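Local structure of superoxide dismutase [Mn/Fe] (Porphyromonas gingivalis, 1UES) at residues L126-N131 / N151-F156. The protein catalyses the dismutation of superoxide radicals to oxygen and hydrogen peroxide, as a homodimer that works with either manganese or iron in its active site. The protein carries 1 engineered substitution. Sequence-based numbering, arbitrary orientation.
Sequences LASDAN and NPLLTF. Engineered in segment 151-156: Thr155 (natural residue Gly).
Leu126 gives its amide to Leu154 across the two antiparallel strands, Leu126 N lying 2.8 Å from Leu154 O. Leu126 O takes two donors, Leu153 N at 2.9 Å and, more weakly, Leu154 N at 3.4 Å. Two consecutive residues thus stand opposite one, a classic beta bulge, and Leu153, the first of the pair, has the helix-like psi that goes with it. With CG anti to the backbone N (chi1 169°), the Leu126 side chain crosses that of Leu153 at an angle, Leu126 CG to Leu153 CD1 4.1 Å, while its CB meets Leu154 CB; Phe107 and Phe111 of helix 104-116 also pack on it. Ala127 pairs with Pro152 without hydrogen bonds between them, and Ala127 CA makes a CA-H...O contact with Asn151 O at 3.1 Å. This pairing joins the central strand 122-128 to strand 151-157 in the three-stranded sheet of the C-terminal domain of iron/manganese superoxide dismutases; just beyond the segment, strand 151-157 carries the manganese ligand Asp157. At Ser128 the regular ladder is restored by two backbone bonds with Asn151: Ser128 N bonds to Asn151 O, and Asn151 N returns a nearly straight bond to Ser128 O (2.8 Å, 170° at the hydrogen). The rotation of the Ser128 side chain, with OG between the backbone N and the carbonyl carbon, lays Ser128 OG 3.3 Å from Asn151 CB and against Leu153 CD2, while Asn151 ND2 is hydrogen-bonded to the carbonyl of Arg190. The side chains of Ser128 and Leu153 also touch Tyr191, and an Asx turn at Asp129 follows the strand.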
loop_
_atom_site.group_PDB
_atom_site.type_symbol
_atom_site.label_atom_id
_atom_site.label_comp_id
_atom_site.label_asym_id
_atom_site.label_seq_id
_atom_site.Cartn_x
_atom_site.Cartn_y
_atom_site.Cartn_z
ATOM N N LEU A 126 -5.409 -17.959 -3.020
ATOM C CA LEU A 126 -5.384 -19.346 -3.441
ATOM C C LEU A 126 -6.798 -19.408 -4.039
ATOM O O LEU A 126 -7.771 -19.040 -3.385
ATOM C CB LEU A 126 -5.263 -20.314 -2.279
ATOM C CG LEU A 126 -5.500 -21.770 -2.709
ATOM C CD1 LEU A 126 -4.400 -22.223 -3.684
ATOM C CD2 LEU A 126 -5.542 -22.647 -1.493
ATOM N N ALA A 127 -6.900 -19.799 -5.304
ATOM C CA ALA A 127 -8.200 -19.859 -5.957
ATOM C C ALA A 127 -8.381 -21.186 -6.711
ATOM O O ALA A 127 -7.411 -21.892 -6.978
ATOM C CB ALA A 127 -8.339 -18.686 -6.925
ATOM N N SER A 128 -9.626 -21.555 -7.003
ATOM C CA SER A 128 -9.869 -22.785 -7.760
ATOM C C SER A 128 -10.807 -22.479 -8.936
ATOM O O SER A 128 -11.554 -21.487 -8.903
ATOM C CB SER A 128 -10.505 -23.869 -6.876
ATOM O OG SER A 128 -11.751 -23.459 -6.339
ATOM N N ASP A 129 -10.740 -23.288 -9.991
ATOM C CA ASP A 129 -11.659 -23.105 -11.101
ATOM C C ASP A 129 -12.787 -24.115 -10.867
ATOM O O ASP A 129 -12.832 -24.749 -9.808
ATOM C CB ASP A 129 -10.976 -23.282 -12.487
ATOM C CG ASP A 129 -10.494 -24.712 -12.768
ATOM O OD1 ASP A 129 -10.830 -25.639 -12.015
ATOM O OD2 ASP A 129 -9.759 -24.903 -13.781
ATOM N N ALA A 130 -13.709 -24.244 -11.812
ATOM C CA ALA A 130 -14.841 -25.160 -11.629
ATOM C C ALA A 130 -14.430 -26.629 -11.575
ATOM O O ALA A 130 -15.214 -27.484 -11.148
ATOM C CB ALA A 130 -15.884 -24.941 -12.745
ATOM N N ASN A 131 -13.216 -26.948 -12.015
ATOM C CA ASN A 131 -12.762 -28.336 -11.984
ATOM C C ASN A 131 -11.854 -28.640 -10.800
ATOM O O ASN A 131 -11.276 -29.729 -10.727
ATOM C CB ASN A 131 -12.029 -28.701 -13.281
ATOM C CG ASN A 131 -12.779 -28.259 -14.517
ATOM O OD1 ASN A 131 -12.254 -27.490 -15.337
ATOM N ND2 ASN A 131 -14.019 -28.732 -14.662
ATOM N N ASN A 151 -12.853 -19.204 -7.940
ATOM C CA ASN A 151 -13.361 -19.369 -6.592
ATOM C C ASN A 151 -12.296 -18.981 -5.578
ATOM O O ASN A 151 -11.273 -19.638 -5.494
ATOM C CB ASN A 151 -13.727 -20.833 -6.368
ATOM C CG ASN A 151 -14.494 -21.041 -5.117
ATOM O OD1 ASN A 151 -15.417 -20.282 -4.817
ATOM N ND2 ASN A 151 -14.142 -22.076 -4.365
ATOM N N PRO A 152 -12.546 -17.941 -4.759
ATOM C CA PRO A 152 -11.557 -17.510 -3.753
ATOM C C PRO A 152 -11.526 -18.404 -2.517
ATOM O O PRO A 152 -12.511 -18.457 -1.783
ATOM C CB PRO A 152 -11.997 -16.084 -3.423
ATOM C CG PRO A 152 -13.503 -16.129 -3.594
ATOM C CD PRO A 152 -13.766 -17.116 -4.731
ATOM N N LEU A 153 -10.396 -19.058 -2.245
ATOM C CA LEU A 153 -10.311 -19.980 -1.116
ATOM C C LEU A 153 -9.603 -19.479 0.121
ATOM O O LEU A 153 -10.110 -19.601 1.228
ATOM C CB LEU A 153 -9.640 -21.287 -1.537
ATOM C CG LEU A 153 -10.122 -21.903 -2.844
ATOM C CD1 LEU A 153 -9.346 -23.185 -3.088
ATOM C CD2 LEU A 153 -11.614 -22.212 -2.740
ATOM N N LEU A 154 -8.412 -18.919 -0.075
ATOM C CA LEU A 154 -7.624 -18.440 1.037
ATOM C C LEU A 154 -6.852 -17.195 0.603
ATOM O O LEU A 154 -6.279 -17.171 -0.476
ATOM C CB LEU A 154 -6.629 -19.533 1.467
ATOM C CG LEU A 154 -5.479 -19.078 2.359
ATOM C CD1 LEU A 154 -6.031 -18.830 3.768
ATOM C CD2 LEU A 154 -4.340 -20.144 2.369
ATOM N N THR A 155 -6.871 -16.153 1.428
ATOM C CA THR A 155 -6.096 -14.968 1.050
ATOM C C THR A 155 -5.258 -14.406 2.168
ATOM O O THR A 155 -5.647 -14.453 3.335
ATOM C CB THR A 155 -6.998 -13.813 0.492
ATOM O OG1 THR A 155 -6.154 -12.789 -0.055
ATOM C CG2 THR A 155 -7.899 -13.188 1.601
ATOM N N PHE A 156 -4.082 -13.875 1.811
ATOM C CA PHE A 156 -3.236 -13.193 2.778
ATOM C C PHE A 156 -3.250 -11.706 2.308
ATOM O O PHE A 156 -3.007 -11.419 1.149
ATOM C CB PHE A 156 -1.795 -13.703 2.757
ATOM C CG PHE A 156 -1.596 -15.061 3.397
ATOM C CD1 PHE A 156 -2.655 -15.735 4.003
ATOM C CD2 PHE A 156 -0.335 -15.653 3.384
ATOM C CE1 PHE A 156 -2.473 -16.999 4.602
ATOM C CE2 PHE A 156 -0.131 -16.912 3.974
ATOM C CZ PHE A 156 -1.190 -17.584 4.579
#